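Local coordinates for diaminopimelate decarboxylase (Helicobacter pylori, PDB 2QGH), which catalyses the pyridoxal-5'-phosphate-dependent decarboxylation of meso-diaminopimelate to L-lysine, the last step of lysine biosynthesis in bacteria, at residues A[34-40]-A[392-398]; A[202-206]-A[219-223]; A[294-298]-A[363-367]. All coordinates share one frame; numbering follows the deposited sequence.

Contact 1 of 3, residues A[34-40]-A[392-398]; sequences PFYLYDF and LLELALE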
loop_
_atom_site.group_PDB
_atom_site.type_symbol
_atom_site.label_atom_id
_atom_site.label_comp_id
_atom_site.label_asym_id
_atom_site.label_seq_id
_atom_site.Cartn_x
_atom_site.Cartn_y
_atom_site.Cartn_z
ATOM N N PRO A 34 6.841 -10.723 -12.651
ATOM C CA PRO A 34 6.560 -9.407 -13.240
ATOM C C PRO A 34 7.680 -8.444 -12.859
ATOM O O PRO A 34 8.391 -8.662 -11.878
ATOM C CB PRO A 34 5.235 -9.024 -12.595
ATOM C CG PRO A 34 5.417 -9.551 -11.180
ATOM C CD PRO A 34 6.068 -10.917 -11.404
ATOM N N PHE A 35 7.856 -7.389 -13.635
ATOM C CA PHE A 35 8.886 -6.427 -13.302
ATOM C C PHE A 35 8.589 -5.052 -13.851
ATOM O O PHE A 35 7.716 -4.880 -14.693
ATOM C CB PHE A 35 10.257 -6.897 -13.798
ATOM C CG PHE A 35 10.311 -7.221 -15.274
ATOM C CD1 PHE A 35 10.178 -8.534 -15.719
ATOM C CD2 PHE A 35 10.548 -6.219 -16.213
ATOM C CE1 PHE A 35 10.286 -8.847 -17.078
ATOM C CE2 PHE A 35 10.659 -6.523 -17.572
ATOM C CZ PHE A 35 10.528 -7.840 -18.006
ATOM N N TYR A 36 9.296 -4.061 -13.335
ATOM C CA TYR A 36 9.138 -2.707 -13.815
ATOM C C TYR A 36 10.230 -2.458 -14.857
ATOM O O TYR A 36 11.380 -2.850 -14.660
ATOM C CB TYR A 36 9.279 -1.721 -12.656
ATOM C CG TYR A 36 8.025 -1.565 -11.821
ATOM C CD1 TYR A 36 6.959 -0.795 -12.277
ATOM C CD2 TYR A 36 7.910 -2.171 -10.570
ATOM C CE1 TYR A 36 5.811 -0.623 -11.515
ATOM C CE2 TYR A 36 6.758 -2.007 -9.795
ATOM C CZ TYR A 36 5.717 -1.227 -10.276
ATOM O OH TYR A 36 4.592 -1.028 -9.515
ATOM N N LEU A 37 9.862 -1.829 -15.969
ATOM C CA LEU A 37 10.818 -1.502 -17.031
ATOM C C LEU A 37 10.732 -0.003 -17.324
ATOM O O LEU A 37 9.647 0.520 -17.612
ATOM C CB LEU A 37 10.505 -2.293 -18.307
ATOM C CG LEU A 37 11.465 -2.121 -19.491
ATOM C CD1 LEU A 37 12.860 -2.593 -19.110
ATOM C CD2 LEU A 37 10.941 -2.912 -20.683
ATOM N N TYR A 38 11.871 0.682 -17.255
ATOM C CA TYR A 38 11.906 2.124 -17.487
ATOM C C TYR A 38 12.701 2.563 -18.709
ATOM O O TYR A 38 13.873 2.209 -18.855
ATOM C CB TYR A 38 12.494 2.851 -16.273
ATOM C CG TYR A 38 11.762 2.608 -14.976
ATOM C CD1 TYR A 38 12.028 1.480 -14.197
ATOM C CD2 TYR A 38 10.782 3.497 -14.538
ATOM C CE1 TYR A 38 11.330 1.249 -13.014
ATOM C CE2 TYR A 38 10.081 3.274 -13.368
ATOM C CZ TYR A 38 10.356 2.151 -12.608
ATOM O OH TYR A 38 9.638 1.939 -11.455
ATOM N N ASP A 39 12.057 3.341 -19.577
ATOM C CA ASP A 39 12.721 3.889 -20.761
ATOM C C ASP A 39 13.302 5.193 -20.232
ATOM O O ASP A 39 12.592 6.185 -20.101
ATOM C CB ASP A 39 11.714 4.208 -21.866
ATOM C CG ASP A 39 12.392 4.607 -23.170
ATOM O OD1 ASP A 39 13.497 5.197 -23.128
ATOM O OD2 ASP A 39 11.814 4.338 -24.243
ATOM N N PHE A 40 14.589 5.184 -19.918
ATOM C CA PHE A 40 15.235 6.356 -19.359
ATOM C C PHE A 40 15.224 7.617 -20.230
ATOM O O PHE A 40 15.190 8.735 -19.698
ATOM C CB PHE A 40 16.657 5.982 -18.930
ATOM C CG PHE A 40 16.757 5.507 -17.491
ATOM C CD1 PHE A 40 15.652 4.968 -16.836
ATOM C CD2 PHE A 40 17.965 5.578 -16.800
ATOM C CE1 PHE A 40 15.747 4.507 -15.520
ATOM C CE2 PHE A 40 18.067 5.116 -15.477
ATOM C CZ PHE A 40 16.953 4.581 -14.844
ATOM N N LEU A 392 9.267 -6.323 -6.650
ATOM C CA LEU A 392 9.733 -6.629 -7.994
ATOM C C LEU A 392 11.122 -6.140 -8.425
ATOM O O LEU A 392 11.739 -5.259 -7.807
ATOM C CB LEU A 392 8.701 -6.114 -9.001
ATOM C CG LEU A 392 7.251 -6.472 -8.684
ATOM C CD1 LEU A 392 6.321 -5.899 -9.755
ATOM C CD2 LEU A 392 7.124 -7.986 -8.588
ATOM N N LEU A 393 11.580 -6.744 -9.516
ATOM C CA LEU A 393 12.843 -6.440 -10.178
ATOM C C LEU A 393 12.572 -5.191 -11.020
ATOM O O LEU A 393 11.537 -5.090 -11.678
ATOM C CB LEU A 393 13.216 -7.605 -11.107
ATOM C CG LEU A 393 14.198 -7.383 -12.266
ATOM C CD1 LEU A 393 15.627 -7.440 -11.754
ATOM C CD2 LEU A 393 13.985 -8.459 -13.341
ATOM N N GLU A 394 13.489 -4.240 -11.000
ATOM C CA GLU A 394 13.306 -3.035 -11.785
ATOM C C GLU A 394 14.438 -2.928 -12.792
ATOM O O GLU A 394 15.606 -2.955 -12.423
ATOM C CB GLU A 394 13.257 -1.800 -10.875
ATOM C CG GLU A 394 11.918 -1.621 -10.173
ATOM C CD GLU A 394 11.805 -0.299 -9.422
ATOM O OE1 GLU A 394 12.504 -0.115 -8.404
ATOM O OE2 GLU A 394 11.014 0.563 -9.852
ATOM N N LEU A 395 14.070 -2.819 -14.068
ATOM C CA LEU A 395 15.034 -2.728 -15.161
ATOM C C LEU A 395 14.975 -1.388 -15.877
ATOM O O LEU A 395 13.917 -0.767 -15.962
ATOM C CB LEU A 395 14.769 -3.840 -16.181
ATOM C CG LEU A 395 14.964 -5.272 -15.687
ATOM C CD1 LEU A 395 14.379 -6.260 -16.691
ATOM C CD2 LEU A 395 16.447 -5.516 -15.470
ATOM N N ALA A 396 16.112 -0.955 -16.408
ATOM C CA ALA A 396 16.166 0.308 -17.131
ATOM C C ALA A 396 16.734 0.111 -18.527
ATOM O O ALA A 396 17.544 -0.783 -18.762
ATOM C CB ALA A 396 17.012 1.327 -16.364
ATOM N N LEU A 397 16.292 0.952 -19.452
ATOM C CA LEU A 397 16.764 0.899 -20.829
ATOM C C LEU A 397 17.503 2.210 -21.080
ATOM O O LEU A 397 16.939 3.285 -20.867
ATOM C CB LEU A 397 15.573 0.786 -21.783
ATOM C CG LEU A 397 15.759 0.255 -23.210
ATOM C CD1 LEU A 397 14.443 0.428 -23.954
ATOM C CD2 LEU A 397 16.860 0.992 -23.931
ATOM N N GLU A 398 18.761 2.126 -21.511
ATOM C CA GLU A 398 19.552 3.322 -21.792
ATOM C C GLU A 398 20.146 3.326 -23.206
ATOM O O GLU A 398 21.031 4.128 -23.517
ATOM C CB GLU A 398 20.676 3.466 -20.769
ATOM C CG GLU A 398 20.220 3.326 -19.331
ATOM C CD GLU A 398 20.973 4.243 -18.392
ATOM O OE1 GLU A 398 20.988 3.967 -17.171
ATOM O OE2 GLU A 398 21.538 5.248 -18.873
#

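Contact 2 of 3, residues A[202-206]-A[219-223]; sequences VHFHI and ASQKV. With PLP (pyridoxal-5'-phosphate), chain B.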
loop_
_atom_site.group_PDB
_atom_site.type_symbol
_atom_site.label_atom_id
_atom_site.label_comp_id
_atom_site.label_asym_id
_atom_site.label_seq_id
_atom_site.Cartn_x
_atom_site.Cartn_y
_atom_site.Cartn_z
ATOM N N VAL A 202 8.321 31.474 -0.970
ATOM C CA VAL A 202 6.891 31.276 -0.747
ATOM C C VAL A 202 6.636 30.016 -1.541
ATOM O O VAL A 202 7.280 29.796 -2.570
ATOM C CB VAL A 202 5.981 32.359 -1.373
ATOM C CG1 VAL A 202 4.972 32.807 -0.351
ATOM C CG2 VAL A 202 6.787 33.514 -1.905
ATOM N N HIS A 203 5.696 29.199 -1.093
ATOM C CA HIS A 203 5.417 27.964 -1.810
ATOM C C HIS A 203 3.944 27.562 -1.777
ATOM O O HIS A 203 3.199 27.965 -0.885
ATOM C CB HIS A 203 6.310 26.856 -1.224
ATOM C CG HIS A 203 5.912 25.467 -1.618
ATOM N ND1 HIS A 203 4.799 24.837 -1.103
ATOM C CD2 HIS A 203 6.491 24.578 -2.461
ATOM C CE1 HIS A 203 4.710 23.622 -1.610
ATOM N NE2 HIS A 203 5.723 23.440 -2.437
ATOM N N PHE A 204 3.523 26.793 -2.775
ATOM C CA PHE A 204 2.159 26.287 -2.816
ATOM C C PHE A 204 2.074 25.059 -3.713
ATOM O O PHE A 204 2.820 24.924 -4.689
ATOM C CB PHE A 204 1.163 27.354 -3.295
ATOM C CG PHE A 204 1.227 27.646 -4.777
ATOM C CD1 PHE A 204 1.889 28.777 -5.251
ATOM C CD2 PHE A 204 0.595 26.806 -5.696
ATOM C CE1 PHE A 204 1.916 29.065 -6.613
ATOM C CE2 PHE A 204 0.622 27.088 -7.053
ATOM C CZ PHE A 204 1.285 28.225 -7.515
ATOM N N HIS A 205 1.175 24.153 -3.352
ATOM C CA HIS A 205 0.947 22.939 -4.123
ATOM C C HIS A 205 -0.516 22.580 -3.907
ATOM O O HIS A 205 -0.885 22.103 -2.834
ATOM C CB HIS A 205 1.841 21.802 -3.633
ATOM C CG HIS A 205 1.669 20.544 -4.421
ATOM N ND1 HIS A 205 2.207 20.378 -5.679
ATOM C CD2 HIS A 205 0.933 19.435 -4.178
ATOM C CE1 HIS A 205 1.808 19.223 -6.178
ATOM N NE2 HIS A 205 1.034 18.630 -5.287
ATOM N N ILE A 206 -1.344 22.809 -4.923
ATOM C CA ILE A 206 -2.779 22.560 -4.802
ATOM C C ILE A 206 -3.330 21.174 -5.134
ATOM O O ILE A 206 -4.515 20.913 -4.891
ATOM C CB ILE A 206 -3.592 23.604 -5.616
ATOM C CG1 ILE A 206 -3.222 23.532 -7.097
ATOM C CG2 ILE A 206 -3.325 24.999 -5.077
ATOM C CD1 ILE A 206 -4.133 24.342 -8.000
ATOM N N ALA A 219 -3.986 30.123 -8.338
ATOM C CA ALA A 219 -3.146 29.995 -7.152
ATOM C C ALA A 219 -1.889 30.856 -7.294
ATOM O O ALA A 219 -1.459 31.501 -6.342
ATOM C CB ALA A 219 -2.767 28.535 -6.936
ATOM N N SER A 220 -1.306 30.868 -8.487
ATOM C CA SER A 220 -0.110 31.661 -8.738
ATOM C C SER A 220 -0.362 33.152 -8.516
ATOM O O SER A 220 0.461 33.850 -7.927
ATOM C CB SER A 220 0.381 31.436 -10.171
ATOM O OG SER A 220 0.740 30.080 -10.380
ATOM N N GLN A 221 -1.501 33.638 -8.992
ATOM C CA GLN A 221 -1.842 35.046 -8.842
ATOM C C GLN A 221 -2.011 35.412 -7.375
ATOM O O GLN A 221 -1.433 36.389 -6.898
ATOM C CB GLN A 221 -3.128 35.350 -9.603
ATOM C CG GLN A 221 -3.090 34.889 -11.041
ATOM C CD GLN A 221 -4.393 35.125 -11.769
ATOM O OE1 GLN A 221 -5.474 34.932 -11.208
ATOM N NE2 GLN A 221 -4.299 35.529 -13.031
ATOM N N LYS A 222 -2.802 34.626 -6.657
ATOM C CA LYS A 222 -3.031 34.899 -5.251
ATOM C C LYS A 222 -1.741 34.886 -4.453
ATOM O O LYS A 222 -1.515 35.769 -3.636
ATOM C CB LYS A 222 -4.024 33.896 -4.664
ATOM C CG LYS A 222 -5.481 34.195 -5.021
ATOM C CD LYS A 222 -5.707 34.233 -6.533
ATOM C CE LYS A 222 -7.143 34.612 -6.893
ATOM N NZ LYS A 222 -8.155 33.658 -6.353
ATOM N N VAL A 223 -0.894 33.888 -4.686
ATOM C CA VAL A 223 0.369 33.792 -3.958
ATOM C C VAL A 223 1.347 34.871 -4.412
ATOM O O VAL A 223 2.186 35.321 -3.636
ATOM C CB VAL A 223 1.020 32.395 -4.131
ATOM C CG1 VAL A 223 2.345 32.331 -3.373
ATOM C CG2 VAL A 223 0.067 31.318 -3.609
HETATM N N1 PLP B . 5.426 18.891 -4.499
HETATM C C2 PLP B . 4.662 18.625 -3.344
HETATM C C2A PLP B . 4.814 19.460 -2.133
HETATM C C3 PLP B . 3.751 17.496 -3.373
HETATM O O3 PLP B . 2.990 17.177 -2.264
HETATM C C4 PLP B . 3.630 16.710 -4.518
HETATM C C4A PLP B . 2.481 15.763 -4.516
HETATM C C5 PLP B . 4.404 16.974 -5.657
HETATM C C6 PLP B . 5.302 18.109 -5.656
HETATM C C5A PLP B . 4.558 16.099 -6.826
HETATM O O4P PLP B . 3.457 16.287 -7.686
HETATM P P PLP B . 3.316 15.528 -8.930
HETATM O O1P PLP B . 3.820 14.053 -8.986
HETATM O O2P PLP B . 4.107 16.419 -9.986
HETATM O O3P PLP B . 1.768 15.489 -9.226
#

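Contact 3 of 3, residues A[294-298]-A[363-367]; sequences QVLYE and ELEPG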
loop_
_atom_site.group_PDB
_atom_site.type_symbol
_atom_site.label_atom_id
_atom_site.label_comp_id
_atom_site.label_asym_id
_atom_site.label_seq_id
_atom_site.Cartn_x
_atom_site.Cartn_y
_atom_site.Cartn_z
ATOM N N GLN A 294 3.213 -11.407 -16.769
ATOM C CA GLN A 294 2.837 -12.561 -17.581
ATOM C C GLN A 294 1.454 -13.096 -17.237
ATOM O O GLN A 294 1.000 -12.981 -16.103
ATOM C CB GLN A 294 3.884 -13.666 -17.395
ATOM C CG GLN A 294 3.497 -15.006 -17.974
ATOM C CD GLN A 294 4.578 -16.052 -17.788
ATOM O OE1 GLN A 294 4.371 -17.226 -18.081
ATOM N NE2 GLN A 294 5.741 -15.630 -17.307
ATOM N N VAL A 295 0.787 -13.684 -18.225
ATOM C CA VAL A 295 -0.544 -14.249 -18.012
ATOM C C VAL A 295 -0.415 -15.649 -17.417
ATOM O O VAL A 295 0.330 -16.471 -17.931
ATOM C CB VAL A 295 -1.323 -14.369 -19.335
ATOM C CG1 VAL A 295 -2.697 -14.991 -19.079
ATOM C CG2 VAL A 295 -1.460 -13.007 -19.979
ATOM N N LEU A 296 -1.140 -15.921 -16.339
ATOM C CA LEU A 296 -1.077 -17.242 -15.720
ATOM C C LEU A 296 -2.253 -18.111 -16.143
ATOM O O LEU A 296 -2.062 -19.246 -16.582
ATOM C CB LEU A 296 -1.041 -17.115 -14.197
ATOM C CG LEU A 296 0.144 -16.315 -13.646
ATOM C CD1 LEU A 296 0.015 -16.194 -12.136
ATOM C CD2 LEU A 296 1.465 -16.993 -14.037
ATOM N N TYR A 297 -3.464 -17.575 -16.015
ATOM C CA TYR A 297 -4.680 -18.300 -16.388
ATOM C C TYR A 297 -5.729 -17.364 -16.992
ATOM O O TYR A 297 -5.641 -16.145 -16.854
ATOM C CB TYR A 297 -5.319 -18.970 -15.157
ATOM C CG TYR A 297 -4.366 -19.729 -14.265
ATOM C CD1 TYR A 297 -3.978 -19.215 -13.024
ATOM C CD2 TYR A 297 -3.829 -20.949 -14.674
ATOM C CE1 TYR A 297 -3.077 -19.897 -12.215
ATOM C CE2 TYR A 297 -2.931 -21.635 -13.880
ATOM C CZ TYR A 297 -2.554 -21.108 -12.655
ATOM O OH TYR A 297 -1.641 -21.799 -11.894
ATOM N N GLU A 298 -6.719 -17.965 -17.648
ATOM C CA GLU A 298 -7.864 -17.270 -18.237
ATOM C C GLU A 298 -9.040 -17.965 -17.563
ATOM O O GLU A 298 -9.063 -19.189 -17.472
ATOM C CB GLU A 298 -7.937 -17.491 -19.751
ATOM C CG GLU A 298 -7.164 -16.477 -20.588
ATOM C CD GLU A 298 -8.077 -15.548 -21.386
ATOM O OE1 GLU A 298 -7.559 -14.666 -22.100
ATOM O OE2 GLU A 298 -9.310 -15.705 -21.301
ATOM N N GLU A 363 -7.976 -13.096 -26.962
ATOM C CA GLU A 363 -7.841 -14.215 -26.047
ATOM C C GLU A 363 -6.353 -14.458 -25.877
ATOM O O GLU A 363 -5.612 -14.523 -26.858
ATOM C CB GLU A 363 -8.523 -15.476 -26.586
ATOM C CG GLU A 363 -8.579 -16.585 -25.544
ATOM C CD GLU A 363 -9.354 -17.805 -25.998
ATOM O OE1 GLU A 363 -9.505 -18.740 -25.180
ATOM O OE2 GLU A 363 -9.807 -17.831 -27.164
ATOM N N LEU A 364 -5.913 -14.560 -24.629
ATOM C CA LEU A 364 -4.502 -14.784 -24.340
ATOM C C LEU A 364 -4.358 -16.145 -23.704
ATOM O O LEU A 364 -5.333 -16.728 -23.235
ATOM C CB LEU A 364 -3.971 -13.721 -23.374
ATOM C CG LEU A 364 -4.049 -12.239 -23.759
ATOM C CD1 LEU A 364 -3.836 -11.381 -22.523
ATOM C CD2 LEU A 364 -3.012 -11.918 -24.824
ATOM N N GLU A 365 -3.133 -16.648 -23.687
ATOM C CA GLU A 365 -2.862 -17.942 -23.093
ATOM C C GLU A 365 -1.717 -17.847 -22.093
ATOM O O GLU A 365 -0.949 -16.883 -22.098
ATOM C CB GLU A 365 -2.537 -18.963 -24.184
ATOM C CG GLU A 365 -1.544 -18.479 -25.225
ATOM C CD GLU A 365 -1.300 -19.516 -26.301
ATOM O OE1 GLU A 365 -0.591 -20.514 -26.029
ATOM O OE2 GLU A 365 -1.833 -19.340 -27.417
ATOM N N PRO A 366 -1.601 -18.848 -21.210
ATOM C CA PRO A 366 -0.544 -18.879 -20.197
ATOM C C PRO A 366 0.811 -18.594 -20.821
ATOM O O PRO A 366 1.234 -19.279 -21.751
ATOM C CB PRO A 366 -0.645 -20.296 -19.648
ATOM C CG PRO A 366 -2.115 -20.576 -19.745
ATOM C CD PRO A 366 -2.442 -20.057 -21.127
ATOM N N GLY A 367 1.482 -17.571 -20.315
ATOM C CA GLY A 367 2.779 -17.218 -20.849
ATOM C C GLY A 367 2.781 -15.921 -21.633
ATOM O O GLY A 367 3.828 -15.296 -21.778
#

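Contact 1 of 3, residues A[34-40]-A[392-398]
Tyr36, Tyr38, Glu394 and Ala396 share one face of two neighbouring parallel strands, 35-39 and 393-397, in the mixed β-sheet that accompanies the barrel in this family of decarboxylases. The pairing brings a strand from near the start of the chain beside one from near its end. The backbone ladder runs without a break from Tyr36 N, hydrogen-bonded to Leu393 O, as far as Phe40 N, which reaches Leu397 O at 3.2 Å. Its straightest rung is Leu395 N to Tyr36 O, 2.8 Å long with 177° at the hydrogen.

The tight side is polar at its centre. The Tyr38 ring, with CG beside its own N and anti to the carbonyl carbon (chi1 -58°), turns its edge to the Glu394 carboxylate, the two planes 66° apart. Tyr38 OH donates end-on to Glu394 OE2 over 2.5 Å. Ser380 OG binds OE2 as well, while Arg406 forms a salt bridge with OE1, so both carboxylate oxygens are held and the anion is probably stabilised. Farther along, the methyl of Ala396 sits over one face of the Phe40 ring, CB 3.7 Å from the centroid, in a CH-pi contact. Just before the strands begin, Pro34 CG presses on Leu392 CD2 at 3.5 Å, closer than usual for two carbons.

The other face carries Phe35, Leu37, Asp39, Leu393, Leu395 and Leu397. Leu395 CD1 lies over the Phe35 ring, 4.2 Å from its centroid, and Leu37 CD1 rests on Leu395 CB at 3.7 Å. Phe35, Leu393 and Leu395 are buried, but toward Leu37, Asp39 and Leu397 this face becomes partly open to solvent. At that end the partly exposed Glu398, bridged to Arg403, places OE1 3.4 Å from Phe40 CD2.

Contact 2 of 3, residues A[202-206]-A[219-223]
Phe204 pushes its ring against Ala219, Ser220 and Val223 of helix 213-232, joining the end of barrel strand 197-203 to the helix that follows it in a β-α-β unit of the (βα)8 barrel. CB points to the helix, and chi1 of 74°, with CG between the backbone N and the carbonyl carbon, sets the ring between Val223 and Ala219. CB lies 4.1 Å from Val223 CG2; the same methyl is near CG and comes to 3.5 Å from CD1. On the far flank, CE2 meets Ala219 CB at 3.7 Å and CD2 shares that methyl, which stands over the ring face in a CH-pi contact. CE1 lies by Ser220 CA. At the tip the ring edge meets Ser220 OG, 3.5 Å from CZ, an oxygen hydrogen-bonded to Ile216 O one helical turn back.

Smaller aliphatic contacts lie before and after the ring: Val202 CG1 against Val223 CG1, and Ile206 CG2 against Ala219 CB. No hydrogen bond crosses between the segments. His203 and His205 start out away from the helix, and His205 lays one face of its imidazole over the cofactor's pyridine ring. His205 ND1 is hydrogen-bonded to Gly244 N, and NE2 lies 3.3 Å from PLP C4A.

Contact 3 of 3, residues A[294-298]-A[363-367]
Glu298 OE1 accepts the backbone N-H of Leu364 at 3.0 Å, tying strand 289-299 to the loop that leads into strand 369-372. The donor comes from above the carboxylate, 40° out of its plane, and the same oxygen has a salt bridge to Arg305 NH1, so two groups hold it. Leu364 O, 3.2 Å from Glu298 OE1, is a second acceptor and adds no bond; Arg305 would be expected to ease the crowding of oxygens.

At the other end, Gly367 N gives its hydrogen to Val295 O over 2.9 Å, nearly straight at 165°. Val295 O also receives a CA-H contact from Pro366, with CA 3.4 Å away. Gly367 has a positive phi (109°), a backbone shape suited to glycine. Gln294 OE1 comes within 3.2 Å of Gly367 CA, whereas Gln294 NE2 is hydrogen-bonded to Thr33 OG1. Within the loop, Glu365 N is taken by Asp368 OD2.

Between the two hydrogen bonds Val295 CG2 meets Leu364 CD1 at 3.8 Å, the two side chains crossing at about a right angle, and the Pro366 ring lies against Leu296 O. Tyr297 OH is hydrogen-bonded to Lys112 O of the second subunit, whose Met134 packs on Glu298 and Pro366. Leu296 and Tyr297 both face Ile308 on the adjoining strand 306-309, the pattern of a classic β-bulge at the dimer interface.

How the contacts relate
Contacts 1 and 3 reach the same mixed sheet, through the neighbouring strands 35-39 and 289-299, and their nearest atoms are about 5 Å apart. Contact 2 belongs to the barrel, on the other side of the chain's centre, with its centre about 35 Å from that of contact 1 and about 48 Å from that of contact 3. Contacts 1 and 2 are buried; contact 3 is partly exposed and the one touched by the second subunit. The chemistry follows the place: a continuous backbone ladder with a buried carboxylate in 34-40/392-398, mainly apolar and aromatic packing behind the cofactor in 202-206/219-223, with no hydrogen bond between the segments, and two separate hydrogen bonds fastening a loop in 294-298/363-367.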